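Local coordinates for choline binding protein PCPA (PDB 4CP6), which is a pneumococcal surface antigen of the choline-binding protein family whose leucine-rich repeat region probably serves in binding partners outside the cell, at residues T210-V215 / L239-S244; S264-S269 / A287-I292; N350-F355 / T374-K379. All blocks are in the same frame, centred on the assembly; numbering follows the deposited sequence.

Contact 1: residues T210-V215 / L239-S244; sequences TSLKHV and LIYYPS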
loop_
_atom_site.group_PDB
_atom_site.type_symbol
_atom_site.label_atom_id
_atom_site.label_comp_id
_atom_site.label_asym_id
_atom_site.label_seq_id
_atom_site.Cartn_x
_atom_site.Cartn_y
_atom_site.Cartn_z
ATOM N N THR A 210 -7.709 -0.358 -5.605
ATOM C CA THR A 210 -8.869 0.405 -6.054
ATOM C C THR A 210 -10.194 -0.313 -5.880
ATOM O O THR A 210 -11.215 0.210 -6.339
ATOM C CB THR A 210 -8.687 0.717 -7.552
ATOM O OG1 THR A 210 -8.495 -0.509 -8.272
ATOM C CG2 THR A 210 -7.521 1.669 -7.825
ATOM N N SER A 211 -10.192 -1.478 -5.232
ATOM C CA SER A 211 -11.348 -2.358 -5.211
ATOM C C SER A 211 -12.048 -2.587 -3.882
ATOM O O SER A 211 -13.192 -3.078 -3.869
ATOM C CB SER A 211 -10.897 -3.708 -5.758
ATOM O OG SER A 211 -9.762 -4.194 -5.046
ATOM N N LEU A 212 -11.370 -2.314 -2.763
ATOM C CA LEU A 212 -11.951 -2.683 -1.463
ATOM C C LEU A 212 -13.153 -1.859 -1.067
ATOM O O LEU A 212 -13.111 -0.631 -1.146
ATOM C CB LEU A 212 -10.892 -2.624 -0.358
ATOM C CG LEU A 212 -9.838 -3.724 -0.448
ATOM C CD1 LEU A 212 -8.559 -3.327 0.323
ATOM C CD2 LEU A 212 -10.378 -5.044 0.091
ATOM N N LYS A 213 -14.215 -2.548 -0.602
ATOM C CA LYS A 213 -15.395 -1.867 -0.065
ATOM C C LYS A 213 -15.362 -1.887 1.466
ATOM O O LYS A 213 -15.890 -0.979 2.108
ATOM C CB LYS A 213 -16.668 -2.580 -0.562
ATOM C CG LYS A 213 -16.890 -2.413 -2.051
ATOM C CD LYS A 213 -18.115 -3.210 -2.538
ATOM C CE LYS A 213 -18.291 -3.000 -4.029
ATOM N NZ LYS A 213 -19.465 -3.756 -4.556
ATOM N N HIS A 214 -14.745 -2.925 2.040
ATOM C CA HIS A 214 -14.677 -3.036 3.489
ATOM C C HIS A 214 -13.559 -3.978 3.885
ATOM O O HIS A 214 -13.257 -4.959 3.196
ATOM C CB HIS A 214 -16.048 -3.425 4.149
ATOM C CG HIS A 214 -16.634 -4.726 3.699
ATOM N ND1 HIS A 214 -17.445 -4.805 2.572
ATOM C CD2 HIS A 214 -16.575 -5.951 4.277
ATOM C CE1 HIS A 214 -17.809 -6.079 2.473
ATOM N NE2 HIS A 214 -17.317 -6.807 3.476
ATOM N N VAL A 215 -12.887 -3.615 4.967
ATOM C CA VAL A 215 -11.852 -4.445 5.591
ATOM C C VAL A 215 -12.434 -4.793 6.961
ATOM O O VAL A 215 -12.694 -3.896 7.763
ATOM C CB VAL A 215 -10.475 -3.736 5.702
ATOM C CG1 VAL A 215 -9.484 -4.636 6.451
ATOM C CG2 VAL A 215 -9.935 -3.352 4.313
ATOM N N LEU A 239 -6.033 5.784 12.121
ATOM C CA LEU A 239 -6.938 5.387 11.061
ATOM C C LEU A 239 -5.983 4.838 9.998
ATOM O O LEU A 239 -5.202 5.590 9.393
ATOM C CB LEU A 239 -7.806 6.561 10.561
ATOM C CG LEU A 239 -8.942 6.163 9.640
ATOM C CD1 LEU A 239 -9.991 7.303 9.569
ATOM C CD2 LEU A 239 -8.441 5.767 8.213
ATOM N N ILE A 240 -6.003 3.503 9.830
ATOM C CA ILE A 240 -5.044 2.848 8.961
ATOM C C ILE A 240 -5.511 2.858 7.507
ATOM O O ILE A 240 -4.717 3.178 6.616
ATOM C CB ILE A 240 -4.763 1.413 9.464
ATOM C CG1 ILE A 240 -4.184 1.460 10.895
ATOM C CG2 ILE A 240 -3.787 0.652 8.515
ATOM C CD1 ILE A 240 -4.100 0.094 11.587
ATOM N N TYR A 241 -6.763 2.446 7.253
ATOM C CA TYR A 241 -7.213 2.384 5.869
ATOM C C TYR A 241 -8.691 2.583 5.742
ATOM O O TYR A 241 -9.473 1.859 6.375
ATOM C CB TYR A 241 -6.782 1.065 5.199
ATOM C CG TYR A 241 -7.119 1.058 3.719
ATOM C CD1 TYR A 241 -6.581 2.016 2.855
ATOM C CD2 TYR A 241 -8.021 0.135 3.191
ATOM C CE1 TYR A 241 -6.922 2.041 1.505
ATOM C CE2 TYR A 241 -8.326 0.119 1.835
ATOM C CZ TYR A 241 -7.795 1.084 0.999
ATOM O OH TYR A 241 -8.157 1.117 -0.334
ATOM N N TYR A 242 -9.085 3.552 4.879
ATOM C CA TYR A 242 -10.473 3.815 4.545
ATOM C C TYR A 242 -10.670 3.192 3.158
ATOM O O TYR A 242 -10.066 3.662 2.175
ATOM C CB TYR A 242 -10.692 5.312 4.508
ATOM C CG TYR A 242 -12.157 5.680 4.360
ATOM C CD1 TYR A 242 -12.769 5.698 3.109
ATOM C CD2 TYR A 242 -12.904 6.089 5.460
ATOM C CE1 TYR A 242 -14.101 6.083 2.962
ATOM C CE2 TYR A 242 -14.234 6.484 5.322
ATOM C CZ TYR A 242 -14.829 6.460 4.079
ATOM O OH TYR A 242 -16.128 6.891 3.949
ATOM N N PRO A 243 -11.491 2.132 3.019
ATOM C CA PRO A 243 -11.610 1.472 1.702
ATOM C C PRO A 243 -11.979 2.405 0.571
ATOM O O PRO A 243 -12.907 3.188 0.732
ATOM C CB PRO A 243 -12.658 0.383 1.930
ATOM C CG PRO A 243 -12.493 0.060 3.408
ATOM C CD PRO A 243 -12.246 1.417 4.060
ATOM N N SER A 244 -11.262 2.322 -0.567
ATOM C CA SER A 244 -11.487 3.255 -1.659
ATOM C C SER A 244 -12.902 3.198 -2.193
ATOM O O SER A 244 -13.396 4.207 -2.734
ATOM C CB SER A 244 -10.491 3.047 -2.800
ATOM O OG SER A 244 -10.702 1.827 -3.500
HETATM O O HOH W 1 -9.363 -0.323 -2.336
#
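The Tyr241 ring is approached by Val215 at its edge and by Leu212 obliquely. Val215 CG2 sits near the ring plane, 4.1 Å from Tyr241 CD2. Leu212 CD1 comes within 3.8 Å of Tyr241 CE2. The backbone N of Pro243 lies over one face, offset toward the rim. Phe206 also stacks on this ring. With CG anti to the backbone N (chi1 -174°), Tyr241 carries its hydroxyl back beside Ser244. A water lies in the ring plane there, 2.7 Å from Tyr241 OH. It accepts from Leu212 N at 2.9 Å and donates to Ser244 OG at 2.8 Å. The water therefore ties both segments together through polar atoms in a mostly buried place. Ser244 N adds a weak bond to Tyr241 OH. Pro243 CB and CG pack against the backbone of 212-214, with Pro243 CB 3.3 Å from Leu212 O and its CG beside His214 CA. Ile240 and Tyr241 both face Leu231 in a classic beta bulge, at the end of strand 238-241. The contact joins neighbouring parts of a leucine-rich repeat solenoid; the chain between them forms antiparallel strands 224-227 and 230-233, the latter paired with 238-241.

Contact 2: residues S264-S269 / A287-I292; sequences SFNKNS and AFADAI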
loop_
_atom_site.group_PDB
_atom_site.type_symbol
_atom_site.label_atom_id
_atom_site.label_comp_id
_atom_site.label_asym_id
_atom_site.label_seq_id
_atom_site.Cartn_x
_atom_site.Cartn_y
_atom_site.Cartn_z
ATOM N N SER A 264 -3.889 6.266 3.590
ATOM C CA SER A 264 -5.146 5.820 4.195
ATOM C C SER A 264 -6.421 6.090 3.400
ATOM O O SER A 264 -7.384 5.335 3.590
ATOM C CB SER A 264 -5.313 6.363 5.603
ATOM O OG SER A 264 -5.096 7.768 5.648
ATOM N N PHE A 265 -6.487 7.154 2.576
ATOM C CA PHE A 265 -7.665 7.439 1.723
ATOM C C PHE A 265 -7.217 7.447 0.271
ATOM O O PHE A 265 -7.860 8.074 -0.581
ATOM C CB PHE A 265 -8.344 8.799 2.068
ATOM C CG PHE A 265 -9.014 8.849 3.415
ATOM C CD1 PHE A 265 -8.260 8.931 4.585
ATOM C CD2 PHE A 265 -10.406 8.840 3.518
ATOM C CE1 PHE A 265 -8.889 9.036 5.839
ATOM C CE2 PHE A 265 -11.029 8.953 4.767
ATOM C CZ PHE A 265 -10.271 9.017 5.921
ATOM N N ASN A 266 -6.141 6.729 -0.047
ATOM C CA ASN A 266 -5.656 6.676 -1.412
ATOM C C ASN A 266 -6.716 6.080 -2.344
ATOM O O ASN A 266 -7.350 5.088 -1.994
ATOM C CB ASN A 266 -4.381 5.844 -1.463
ATOM C CG ASN A 266 -3.702 5.808 -2.787
ATOM O OD1 ASN A 266 -3.506 6.864 -3.462
ATOM N ND2 ASN A 266 -3.211 4.674 -3.123
ATOM N N LYS A 267 -6.837 6.646 -3.547
ATOM C CA LYS A 267 -7.752 6.185 -4.614
ATOM C C LYS A 267 -9.216 6.288 -4.230
ATOM O O LYS A 267 -10.048 5.670 -4.888
ATOM C CB LYS A 267 -7.418 4.732 -5.044
ATOM C CG LYS A 267 -5.986 4.515 -5.571
ATOM C CD LYS A 267 -5.835 5.269 -6.912
ATOM C CE LYS A 267 -4.502 5.189 -7.580
ATOM N NZ LYS A 267 -4.532 6.049 -8.799
ATOM N N ASN A 268 -9.541 7.039 -3.200
ATOM C CA ASN A 268 -10.909 7.116 -2.734
ATOM C C ASN A 268 -11.849 7.558 -3.852
ATOM O O ASN A 268 -11.627 8.599 -4.474
ATOM C CB ASN A 268 -10.974 8.052 -1.561
ATOM C CG ASN A 268 -12.329 8.016 -0.925
ATOM O OD1 ASN A 268 -13.262 8.639 -1.429
ATOM N ND2 ASN A 268 -12.498 7.156 0.075
ATOM N N SER A 269 -12.938 6.801 -4.076
ATOM C CA SER A 269 -13.838 7.058 -5.184
ATOM C C SER A 269 -15.119 7.813 -4.843
ATOM O O SER A 269 -15.712 8.387 -5.765
ATOM C CB SER A 269 -14.251 5.721 -5.806
ATOM O OG SER A 269 -13.151 4.983 -6.321
ATOM N N ALA A 287 -1.932 10.599 2.006
ATOM C CA ALA A 287 -3.185 10.215 2.654
ATOM C C ALA A 287 -4.400 10.379 1.754
ATOM O O ALA A 287 -5.258 9.494 1.764
ATOM C CB ALA A 287 -3.392 10.993 3.939
ATOM N N PHE A 288 -4.508 11.499 1.009
ATOM C CA PHE A 288 -5.676 11.736 0.158
ATOM C C PHE A 288 -5.317 11.669 -1.300
ATOM O O PHE A 288 -6.083 12.174 -2.143
ATOM C CB PHE A 288 -6.384 13.062 0.510
ATOM C CG PHE A 288 -6.554 13.304 1.986
ATOM C CD1 PHE A 288 -7.382 12.488 2.748
ATOM C CD2 PHE A 288 -5.868 14.331 2.619
ATOM C CE1 PHE A 288 -7.512 12.700 4.124
ATOM C CE2 PHE A 288 -6.004 14.541 3.995
ATOM C CZ PHE A 288 -6.801 13.695 4.731
ATOM N N ALA A 289 -4.189 11.032 -1.646
ATOM C CA ALA A 289 -3.784 10.966 -3.036
ATOM C C ALA A 289 -4.842 10.283 -3.895
ATOM O O ALA A 289 -5.281 9.182 -3.591
ATOM C CB ALA A 289 -2.431 10.272 -3.184
ATOM N N ASP A 290 -5.274 10.949 -4.959
ATOM C CA ASP A 290 -6.294 10.414 -5.878
ATOM C C ASP A 290 -7.642 10.137 -5.176
ATOM O O ASP A 290 -8.406 9.266 -5.634
ATOM C CB ASP A 290 -5.783 9.219 -6.687
ATOM C CG ASP A 290 -4.612 9.556 -7.600
ATOM O OD1 ASP A 290 -4.488 10.740 -8.007
ATOM O OD2 ASP A 290 -3.830 8.630 -7.925
ATOM N N ALA A 291 -7.972 10.910 -4.118
ATOM C CA ALA A 291 -9.332 10.874 -3.545
ATOM C C ALA A 291 -10.062 11.862 -4.454
ATOM O O ALA A 291 -10.023 13.098 -4.246
ATOM C CB ALA A 291 -9.334 11.350 -2.103
ATOM N N ILE A 292 -10.664 11.322 -5.522
ATOM C CA ILE A 292 -11.132 12.161 -6.640
ATOM C C ILE A 292 -12.512 12.782 -6.488
ATOM O O ILE A 292 -12.890 13.609 -7.345
ATOM C CB ILE A 292 -11.020 11.398 -7.967
ATOM C CG1 ILE A 292 -11.941 10.148 -8.008
ATOM C CG2 ILE A 292 -9.560 11.022 -8.256
ATOM C CD1 ILE A 292 -11.985 9.455 -9.399
#
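Phe265 and Phe288 form the buried side of this contact. Their side chains lie side by side and point the same way. Phe265 CD1 is 3.9 Å from Phe288 CE1, and the ring planes are inclined at 51°. Tyr242 stacks on Phe265, and the Phe288 ring meets that of Phe311, which continues the aromatic row. Ala287 CB covers the centre of one Phe288 face. The backbones run in step beside these rings. Phe265 N donates to Ala287 O at 2.8 Å, in the carbonyl plane. Lys267 N reaches Ala289 O at 3.0 Å in a straighter bond (163° at the hydrogen), and Ile292 N closes the row on Asn268 O at 3.1 Å. Each segment makes a type II turn, Phe265 to Asn268 and Phe288 to Ala291. The turns close up most at Lys267-Asp290 and Asn268-Ala291. Partly exposed Lys267 and Asp290, with exposed Ile292, form the solvent side. There Lys267 bends at chi2 (-67°) and runs alongside Asp290. Lys267 NZ meets Asp290 OD2 at 2.8 Å, from above the carboxylate plane. The chemistry thus divides by depth: apolar rings inside, backbone bonds between the turns, and an ion pair outside, where solvent would probably weaken its attraction.

Contact 3: residues N350-F355 / T374-K379; sequences NSLPSF and TEFSVK
The Phe376 ring lies against Asn350 and Leu352. Its CG is anti to the backbone N (chi1 -171°), which carries the ring in along the 350-355 backbone. Phe376 CB starts 4.1 Å from Asn350 O. CG is slightly closer to the same atom, and Phe376 CD1 comes to 3.5 Å from Asn350 O. CE1 then passes Asn350 CA. At the tip, Phe376 CZ meets Leu352 CD1 at 4.0 Å and Leu352 CG just beyond. The two side chains lie at a slant to each other. Leu352 CD1 also lies near Val378 CG2. Phe376 and Val378 also touch helix 396-405, so this apolar side is covered by the helix.

The backbones pair as a short, weakly bonded parallel ladder, with Ser351 opposite Ser377, as expected between successive coils of a leucine-rich repeat solenoid. Ser377 N donates to Asn350 O at 3.0 Å, with the donor tilted 20° from the carbonyl plane. Leu352 N returns a straighter bond to Ser377 O at 2.9 Å (167° at the hydrogen). Asn350 O is also 3.0 Å from a water that lies 2.7 Å from Glu375 O.

Ser351 and Ser377 project on the face away from Leu352 and Val378. Ser351 OG and Ser377 OG are 3.2 Å apart. Further along, Ser354 OG lies against the CB and CG of Lys379, while its hydrogen bond goes to Asp381 OD1. The lysine chain bends at chi2 and leads its amine away.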
loop_
_atom_site.group_PDB
_atom_site.type_symbol
_atom_site.label_atom_id
_atom_site.label_comp_id
_atom_site.label_asym_id
_atom_site.label_seq_id
_atom_site.Cartn_x
_atom_site.Cartn_y
_atom_site.Cartn_z
ATOM N N ASN A 350 4.725 30.679 9.653
ATOM C CA ASN A 350 5.565 31.825 9.278
ATOM C C ASN A 350 6.709 31.460 8.350
ATOM O O ASN A 350 7.512 32.324 8.018
ATOM C CB ASN A 350 6.108 32.535 10.534
ATOM C CG ASN A 350 6.904 31.638 11.453
ATOM O OD1 ASN A 350 7.772 30.878 11.035
ATOM N ND2 ASN A 350 6.629 31.705 12.740
ATOM N N SER A 351 6.814 30.189 7.943
ATOM C CA SER A 351 7.874 29.746 7.059
ATOM C C SER A 351 7.244 28.767 6.086
ATOM O O SER A 351 6.601 27.802 6.513
ATOM C CB SER A 351 8.982 29.084 7.868
ATOM O OG SER A 351 9.988 28.567 7.015
ATOM N N LEU A 352 7.352 29.056 4.791
ATOM C CA LEU A 352 6.786 28.173 3.773
ATOM C C LEU A 352 7.903 27.439 3.095
ATOM O O LEU A 352 8.830 28.076 2.570
ATOM C CB LEU A 352 5.916 28.918 2.775
ATOM C CG LEU A 352 4.782 29.762 3.365
ATOM C CD1 LEU A 352 3.993 30.414 2.267
ATOM C CD2 LEU A 352 3.838 28.905 4.211
ATOM N N PRO A 353 7.876 26.096 3.140
ATOM C CA PRO A 353 8.993 25.331 2.590
ATOM C C PRO A 353 9.014 25.239 1.080
ATOM O O PRO A 353 8.064 25.637 0.394
ATOM C CB PRO A 353 8.803 23.952 3.226
ATOM C CG PRO A 353 7.329 23.822 3.372
ATOM C CD PRO A 353 6.836 25.208 3.707
ATOM N N SER A 354 10.096 24.658 0.548
ATOM C CA SER A 354 10.207 24.408 -0.865
ATOM C C SER A 354 9.111 23.437 -1.264
ATOM O O SER A 354 8.731 22.551 -0.479
ATOM C CB SER A 354 11.544 23.723 -1.145
ATOM O OG SER A 354 12.588 24.665 -0.959
ATOM N N PHE A 355 8.630 23.554 -2.499
ATOM C CA PHE A 355 7.683 22.597 -3.099
ATOM C C PHE A 355 6.342 22.523 -2.366
ATOM O O PHE A 355 5.660 21.490 -2.393
ATOM C CB PHE A 355 8.324 21.193 -3.201
ATOM C CG PHE A 355 9.661 21.200 -3.915
ATOM C CD1 PHE A 355 9.765 21.655 -5.220
ATOM C CD2 PHE A 355 10.813 20.794 -3.261
ATOM C CE1 PHE A 355 10.996 21.659 -5.880
ATOM C CE2 PHE A 355 12.053 20.813 -3.916
ATOM C CZ PHE A 355 12.127 21.238 -5.220
ATOM N N THR A 374 7.527 39.377 11.475
ATOM C CA THR A 374 8.494 40.254 10.809
ATOM C C THR A 374 9.585 39.390 10.138
ATOM O O THR A 374 10.333 39.890 9.296
ATOM C CB THR A 374 9.110 41.253 11.822
ATOM O OG1 THR A 374 9.672 40.527 12.921
ATOM C CG2 THR A 374 8.091 42.275 12.336
ATOM N N GLU A 375 9.644 38.082 10.498
ATOM C CA GLU A 375 10.618 37.102 10.003
ATOM C C GLU A 375 10.028 36.121 8.971
ATOM O O GLU A 375 10.684 35.124 8.640
ATOM C CB GLU A 375 11.207 36.284 11.185
ATOM C CG GLU A 375 11.580 37.067 12.440
ATOM C CD GLU A 375 12.642 38.138 12.280
ATOM O OE1 GLU A 375 13.799 37.786 11.951
ATOM O OE2 GLU A 375 12.323 39.327 12.508
ATOM N N PHE A 376 8.806 36.392 8.456
ATOM C CA PHE A 376 8.105 35.518 7.494
ATOM C C PHE A 376 9.027 35.123 6.353
ATOM O O PHE A 376 9.637 35.996 5.747
ATOM C CB PHE A 376 6.878 36.253 6.927
ATOM C CG PHE A 376 5.986 35.361 6.093
ATOM C CD1 PHE A 376 5.079 34.503 6.695
ATOM C CD2 PHE A 376 6.077 35.360 4.710
ATOM C CE1 PHE A 376 4.281 33.656 5.935
ATOM C CE2 PHE A 376 5.262 34.521 3.953
ATOM C CZ PHE A 376 4.393 33.661 4.571
ATOM N N SER A 377 9.094 33.822 6.020
ATOM C CA SER A 377 9.967 33.388 4.950
ATOM C C SER A 377 9.302 32.481 3.916
ATOM O O SER A 377 8.431 31.654 4.232
ATOM C CB SER A 377 11.218 32.732 5.527
ATOM O OG SER A 377 10.910 31.503 6.153
ATOM N N VAL A 378 9.771 32.623 2.673
ATOM C CA VAL A 378 9.313 31.911 1.476
ATOM C C VAL A 378 10.591 31.573 0.706
ATOM O O VAL A 378 11.524 32.395 0.678
ATOM C CB VAL A 378 8.416 32.866 0.620
ATOM C CG1 VAL A 378 7.987 32.236 -0.700
ATOM C CG2 VAL A 378 7.186 33.318 1.413
ATOM N N LYS A 379 10.624 30.415 0.043
ATOM C CA LYS A 379 11.753 30.074 -0.824
ATOM C C LYS A 379 11.351 30.348 -2.253
ATOM O O LYS A 379 10.147 30.434 -2.568
ATOM C CB LYS A 379 12.148 28.587 -0.677
ATOM C CG LYS A 379 12.601 28.176 0.736
ATOM C CD LYS A 379 13.910 28.847 1.151
ATOM C CE LYS A 379 14.633 28.084 2.237
ATOM N NZ LYS A 379 15.750 28.875 2.824
HETATM O O HOH W 2 10.090 32.604 9.496
#

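How the contacts relate
Contacts 1 and 2 are buried and near the middle of the chain, with centres 10 Å apart. Contact 3 is only partly buried and sits toward the C-terminal end, its nearest atoms about 14 Å from contact 2. Contacts 1 and 2 meet at consecutive turns: probable backbone hydrogen bonds join 239-244 to 264-269, from Tyr242 N to Ser264 O and from Ser269 N to Ser244 O. A water and apolar side chains join the segments of contact 1, whereas contact 2 adds direct backbone bonds and a salt bridge. Contact 3 is a separate strand pair with serines on one face. All four segments of contacts 2 and 3 lie in one BspA-type leucine-rich repeat region.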